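Local coordinates for fusolin (Entomopoxvirinae, PDB 4X27), which enhances the virulence of entomopoxviruses, crystallizes in vivo into viral spindles and probably attacks chitin as a copper-dependent lytic polysaccharide monooxygenase, at residues H1-F6 and C139-H144; I143-F148 and L194-T199. All coordinates share one frame; numbering follows the deposited sequence.

Interaction 1: residues H1-F6 and C139-H144. With CU (copper (II) ion), chain B.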
loop_
_atom_site.group_PDB
_atom_site.type_symbol
_atom_site.label_atom_id
_atom_site.label_comp_id
_atom_site.label_asym_id
_atom_site.label_seq_id
_atom_site.Cartn_x
_atom_site.Cartn_y
_atom_site.Cartn_z
ATOM N N HIS A 1 8.057 27.691 19.601
ATOM C CA HIS A 1 8.740 26.463 19.212
ATOM C C HIS A 1 7.899 25.268 19.534
ATOM O O HIS A 1 7.211 25.227 20.563
ATOM C CB HIS A 1 10.105 26.334 19.905
ATOM C CG HIS A 1 11.179 27.255 19.394
ATOM N ND1 HIS A 1 10.986 28.629 19.302
ATOM C CD2 HIS A 1 12.457 26.973 19.046
ATOM C CE1 HIS A 1 12.144 29.124 18.896
ATOM N NE2 HIS A 1 13.058 28.172 18.735
ATOM N N GLY A 2 7.982 24.289 18.655
ATOM C CA GLY A 2 7.274 23.035 18.809
ATOM C C GLY A 2 7.327 22.171 17.580
ATOM O O GLY A 2 7.974 22.518 16.590
ATOM N N TYR A 3 6.598 21.059 17.636
ATOM C CA TYR A 3 6.520 20.033 16.593
ATOM C C TYR A 3 5.225 19.229 16.750
ATOM O O TYR A 3 4.596 19.297 17.818
ATOM C CB TYR A 3 7.745 19.086 16.675
ATOM C CG TYR A 3 8.098 18.694 18.094
ATOM C CD1 TYR A 3 7.240 17.912 18.857
ATOM C CD2 TYR A 3 9.283 19.117 18.679
ATOM C CE1 TYR A 3 7.552 17.557 20.164
ATOM C CE2 TYR A 3 9.619 18.743 19.980
ATOM C CZ TYR A 3 8.732 17.992 20.732
ATOM O OH TYR A 3 9.003 17.666 22.038
ATOM N N ILE A 4 4.866 18.419 15.718
ATOM C CA ILE A 4 3.696 17.570 15.790
ATOM C C ILE A 4 4.067 16.316 16.564
ATOM O O ILE A 4 5.076 15.664 16.251
ATOM C CB ILE A 4 3.061 17.210 14.427
ATOM C CG1 ILE A 4 3.167 18.345 13.383
ATOM C CG2 ILE A 4 1.612 16.736 14.614
ATOM C CD1 ILE A 4 3.175 17.788 11.950
ATOM N N THR A 5 3.247 15.991 17.589
ATOM C CA THR A 5 3.413 14.783 18.394
ATOM C C THR A 5 2.433 13.746 17.921
ATOM O O THR A 5 2.707 12.565 18.067
ATOM C CB THR A 5 3.308 15.040 19.900
ATOM O OG1 THR A 5 2.215 15.930 20.199
ATOM C CG2 THR A 5 4.624 15.519 20.486
ATOM N N PHE A 6 1.305 14.170 17.345
ATOM C CA PHE A 6 0.334 13.236 16.776
ATOM C C PHE A 6 -0.445 13.817 15.549
ATOM O O PHE A 6 -1.268 14.707 15.715
ATOM C CB PHE A 6 -0.663 12.668 17.815
ATOM C CG PHE A 6 -1.380 11.489 17.197
ATOM C CD1 PHE A 6 -0.692 10.316 16.895
ATOM C CD2 PHE A 6 -2.707 11.599 16.794
ATOM C CE1 PHE A 6 -1.321 9.265 16.227
ATOM C CE2 PHE A 6 -3.346 10.540 16.145
ATOM C CZ PHE A 6 -2.647 9.371 15.878
ATOM N N CYS A 139 2.756 19.866 20.014
ATOM C CA CYS A 139 3.532 20.044 21.232
ATOM C C CYS A 139 4.243 21.406 21.261
ATOM O O CYS A 139 5.289 21.539 20.630
ATOM C CB CYS A 139 4.538 18.902 21.349
ATOM S SG CYS A 139 5.539 18.918 22.862
ATOM N N PRO A 140 3.770 22.411 22.029
ATOM C CA PRO A 140 4.522 23.672 22.096
ATOM C C PRO A 140 5.588 23.595 23.185
ATOM O O PRO A 140 5.255 23.501 24.373
ATOM C CB PRO A 140 3.443 24.713 22.411
ATOM C CG PRO A 140 2.313 23.932 23.095
ATOM C CD PRO A 140 2.569 22.454 22.892
ATOM N N THR A 141 6.870 23.626 22.795
ATOM C CA THR A 141 7.948 23.583 23.779
ATOM C C THR A 141 8.126 24.985 24.401
ATOM O O THR A 141 8.619 25.086 25.509
ATOM C CB THR A 141 9.247 22.999 23.172
ATOM O OG1 THR A 141 9.889 23.967 22.353
ATOM C CG2 THR A 141 9.002 21.717 22.384
ATOM N N ALA A 142 7.696 26.046 23.674
ATOM C CA ALA A 142 7.664 27.465 24.013
ATOM C C ALA A 142 6.273 27.995 23.658
ATOM O O ALA A 142 5.829 27.808 22.531
ATOM C CB ALA A 142 8.759 28.228 23.242
ATOM N N ILE A 143 5.574 28.615 24.623
ATOM C CA ILE A 143 4.217 29.143 24.454
ATOM C C ILE A 143 4.234 30.490 23.715
ATOM O O ILE A 143 4.892 31.437 24.157
ATOM C CB ILE A 143 3.462 29.257 25.832
ATOM C CG1 ILE A 143 3.421 27.896 26.606
ATOM C CG2 ILE A 143 2.049 29.858 25.663
ATOM C CD1 ILE A 143 2.668 26.667 25.826
ATOM N N HIS A 144 3.477 30.571 22.609
ATOM C CA HIS A 144 3.333 31.791 21.817
ATOM C C HIS A 144 1.900 32.023 21.414
ATOM O O HIS A 144 1.270 31.137 20.836
ATOM C CB HIS A 144 4.193 31.780 20.543
ATOM C CG HIS A 144 5.642 31.511 20.752
ATOM N ND1 HIS A 144 6.396 32.257 21.641
ATOM C CD2 HIS A 144 6.446 30.629 20.119
ATOM C CE1 HIS A 144 7.624 31.777 21.551
ATOM N NE2 HIS A 144 7.698 30.785 20.654
HETATM CU CU CU B . 9.198 29.477 19.827
#

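Interaction 2: residues I143-F148 and L194-T199. With CU (copper (II) ion), chain B.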
loop_
_atom_site.group_PDB
_atom_site.type_symbol
_atom_site.label_atom_id
_atom_site.label_comp_id
_atom_site.label_asym_id
_atom_site.label_seq_id
_atom_site.Cartn_x
_atom_site.Cartn_y
_atom_site.Cartn_z
ATOM N N ILE A 143 5.574 28.615 24.623
ATOM C CA ILE A 143 4.217 29.143 24.454
ATOM C C ILE A 143 4.234 30.490 23.715
ATOM O O ILE A 143 4.892 31.437 24.157
ATOM C CB ILE A 143 3.462 29.257 25.832
ATOM C CG1 ILE A 143 3.421 27.896 26.606
ATOM C CG2 ILE A 143 2.049 29.858 25.663
ATOM C CD1 ILE A 143 2.668 26.667 25.826
ATOM N N HIS A 144 3.477 30.571 22.609
ATOM C CA HIS A 144 3.333 31.791 21.817
ATOM C C HIS A 144 1.900 32.023 21.414
ATOM O O HIS A 144 1.270 31.137 20.836
ATOM C CB HIS A 144 4.193 31.780 20.543
ATOM C CG HIS A 144 5.642 31.511 20.752
ATOM N ND1 HIS A 144 6.396 32.257 21.641
ATOM C CD2 HIS A 144 6.446 30.629 20.119
ATOM C CE1 HIS A 144 7.624 31.777 21.551
ATOM N NE2 HIS A 144 7.698 30.785 20.654
ATOM N N GLU A 145 1.407 33.235 21.678
ATOM C CA GLU A 145 0.063 33.715 21.302
ATOM C C GLU A 145 0.141 35.215 21.015
ATOM O O GLU A 145 0.922 35.886 21.698
ATOM C CB GLU A 145 -0.993 33.431 22.398
ATOM C CG GLU A 145 -1.515 31.997 22.457
ATOM C CD GLU A 145 -2.136 31.436 21.188
ATOM O OE1 GLU A 145 -2.804 32.190 20.445
ATOM O OE2 GLU A 145 -1.930 30.232 20.926
ATOM N N PRO A 146 -0.634 35.791 20.061
ATOM C CA PRO A 146 -1.595 35.145 19.135
ATOM C C PRO A 146 -0.881 34.275 18.076
ATOM O O PRO A 146 0.318 34.451 17.817
ATOM C CB PRO A 146 -2.352 36.342 18.518
ATOM C CG PRO A 146 -1.365 37.480 18.564
ATOM C CD PRO A 146 -0.557 37.249 19.833
ATOM N N SER A 147 -1.610 33.294 17.514
ATOM C CA SER A 147 -1.091 32.335 16.522
ATOM C C SER A 147 -2.223 31.619 15.814
ATOM O O SER A 147 -3.372 31.711 16.238
ATOM C CB SER A 147 -0.168 31.311 17.178
ATOM O OG SER A 147 -0.887 30.317 17.890
ATOM N N PHE A 148 -1.914 30.929 14.713
ATOM C CA PHE A 148 -2.903 30.150 13.987
ATOM C C PHE A 148 -2.226 28.945 13.355
ATOM O O PHE A 148 -0.998 28.914 13.215
ATOM C CB PHE A 148 -3.675 30.995 12.952
ATOM C CG PHE A 148 -2.895 31.507 11.759
ATOM C CD1 PHE A 148 -2.824 30.767 10.581
ATOM C CD2 PHE A 148 -2.288 32.755 11.791
ATOM C CE1 PHE A 148 -2.115 31.246 9.482
ATOM C CE2 PHE A 148 -1.605 33.246 10.679
ATOM C CZ PHE A 148 -1.510 32.487 9.537
ATOM N N LEU A 194 0.710 22.391 28.598
ATOM C CA LEU A 194 -0.131 22.734 27.449
ATOM C C LEU A 194 0.233 22.092 26.104
ATOM O O LEU A 194 1.398 21.870 25.797
ATOM C CB LEU A 194 -0.148 24.260 27.240
ATOM C CG LEU A 194 -0.627 25.150 28.383
ATOM C CD1 LEU A 194 -0.516 26.624 27.993
ATOM C CD2 LEU A 194 -2.036 24.798 28.803
ATOM N N VAL A 195 -0.809 21.869 25.286
ATOM C CA VAL A 195 -0.770 21.329 23.921
ATOM C C VAL A 195 -1.827 22.037 23.049
ATOM O O VAL A 195 -2.705 22.743 23.556
ATOM C CB VAL A 195 -0.976 19.772 23.849
ATOM C CG1 VAL A 195 0.237 18.996 24.360
ATOM C CG2 VAL A 195 -2.252 19.326 24.563
ATOM N N TYR A 196 -1.744 21.832 21.740
ATOM C CA TYR A 196 -2.779 22.266 20.804
ATOM C C TYR A 196 -3.404 21.012 20.278
ATOM O O TYR A 196 -2.671 20.152 19.776
ATOM C CB TYR A 196 -2.252 23.124 19.648
ATOM C CG TYR A 196 -1.716 24.486 20.000
ATOM C CD1 TYR A 196 -2.572 25.569 20.176
ATOM C CD2 TYR A 196 -0.346 24.737 19.992
ATOM C CE1 TYR A 196 -2.075 26.858 20.377
ATOM C CE2 TYR A 196 0.160 26.017 20.198
ATOM C CZ TYR A 196 -0.706 27.075 20.382
ATOM O OH TYR A 196 -0.184 28.320 20.626
ATOM N N ARG A 197 -4.722 20.864 20.434
ATOM C CA ARG A 197 -5.444 19.690 19.944
ATOM C C ARG A 197 -6.612 20.086 19.070
ATOM O O ARG A 197 -7.379 20.971 19.430
ATOM C CB ARG A 197 -5.948 18.807 21.090
ATOM C CG ARG A 197 -4.859 18.030 21.850
ATOM C CD ARG A 197 -5.444 16.949 22.757
ATOM N NE ARG A 197 -6.489 17.443 23.665
ATOM C CZ ARG A 197 -6.302 17.735 24.950
ATOM N NH1 ARG A 197 -5.100 17.615 25.497
ATOM N NH2 ARG A 197 -7.317 18.142 25.699
ATOM N N THR A 198 -6.762 19.432 17.922
ATOM C CA THR A 198 -7.884 19.713 17.033
ATOM C C THR A 198 -8.238 18.462 16.262
ATOM O O THR A 198 -7.370 17.634 15.976
ATOM C CB THR A 198 -7.643 20.940 16.107
ATOM O OG1 THR A 198 -8.908 21.548 15.845
ATOM C CG2 THR A 198 -6.928 20.593 14.777
ATOM N N THR A 199 -9.521 18.329 15.943
ATOM C CA THR A 199 -10.005 17.206 15.185
ATOM C C THR A 199 -10.148 17.620 13.763
ATOM O O THR A 199 -10.731 18.657 13.452
ATOM C CB THR A 199 -11.290 16.639 15.749
ATOM O OG1 THR A 199 -11.095 16.424 17.139
ATOM C CG2 THR A 199 -11.702 15.345 15.046
HETATM CU CU CU B . 9.198 29.477 19.827
HETATM O O HOH W 1 1.961 28.100 22.253
#

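Interaction 1: residues H1-F6 and C139-H144
His1 and His144 form a copper histidine brace, the metal site of lytic polysaccharide monooxygenases. His1 chelates the copper twice, with His1 N at 2.1 Å and His1 ND1 at 2.0 Å from the ion. His144 NE2 supplies the third nitrogen. Its ring presents an edge to the amino group, and the metal joins the two residues. His1 CG stands beside the backbone N (chi1 -73°), which folds the imidazole back so that both nitrogens face the same ion. His1 NE2, on the far side of the ring, is hydrogen-bonded to Glu68.

The brace is tied to an antiparallel pair of strands, 2-6 and 131-140. His1 O is gripped by two backbone donors, Thr141 N at 2.8 Å and Ala142 N at 3.3 Å. Both approach from the same face of the carbonyl plane, and the Ala142 bond is the straighter (163° at the hydrogen). These bonds fix the carbonyl next to the copper-binding amino group. Ala142 CB packs near the amino N. Further along, Tyr3 and Cys139 are a hydrogen-bonded pair. Cys139 N gives a bond of 2.9 Å to Tyr3 O, and the return bond from Tyr3 N is weak. Gly2 faces Pro140 in the non-hydrogen-bonded pair, and Gly2 CA lies 3.1 Å from Cys139 O.

Beside this ladder, the Tyr3 ring packs against the disulfide half-cystine and has Cys139 O over one face. Thr141 CG2 meets the ring obliquely, while Thr141 OG1 is held by Asn67. Cys139 SG is bonded to Cys189 and sits oblique to the Tyr3 ring, 4.5 Å from its centroid and 50° off the normal.

Interaction 2: residues I143-F148 and L194-T199
The side chains of Glu145 and Tyr196 come from opposite directions, and the carboxylate meets the phenol at the ring edge. Tyr196 OH donates a short hydrogen bond of 2.6 Å to Glu145 OE2. The oxygen lies close to the plane of the phenol ring. The carboxylate is not coplanar with the ring; the two planes stand 59° apart. The hydroxyl comes in on the anti side of OE2, 26° out of the carboxylate plane. Glu145 reaches it by bending at chi2 (-57°), which curls the carboxylate back toward strand 194-203.

The same hydroxyl also accepts from a water, 2.7 Å from Tyr196 OH. That water in turn accepts from His144 N, 2.9 Å away. The phenol is thus linked to two points of the loop that carries the copper ligand: the Glu145 side chain directly and the His144 backbone through water. This second-shell link probably helps to position the histidine. Ser147 also lies beside the tyrosine, and Ser147 OG is hydrogen-bonded to Trp215 NE1.

An apolar touch lies at the other end of the contact. Ile143 and Leu194 cross at about a right angle, with Ile143 CD1 3.9 Å from Leu194 CD1. Ile143 CD1 also lies close to Leu194 CB.

Tyr196 bridges two sheets of the fibronectin type III-like fold. Its strand 194-203 runs between strands 131-140 and 180-182, while its ring meets Phe149 of strand 147-154 and Trp215 of strand 209-217 edge-to-face.

In the fold
Interactions 1 and 2 share Ile143 and His144, and their centres lie about 8 Å apart. Interaction 1 joins neighbouring strands of one sheet and ends in metal coordination. It relies mostly on backbone bonds, and its strand residues are buried while the brace is partly exposed. Interaction 2 joins the loop after strand 131-140 to strand 194-203 through side chains and a water. Its loop residues Ile143 and Glu145 are exposed, whereas Tyr196 and Ser147 are buried. Pro140 connects the two: its ring packs on Leu194, Val195 and Tyr196. The loop that carries His144 thus has contacts with the N-terminal residue and with strand 194-203.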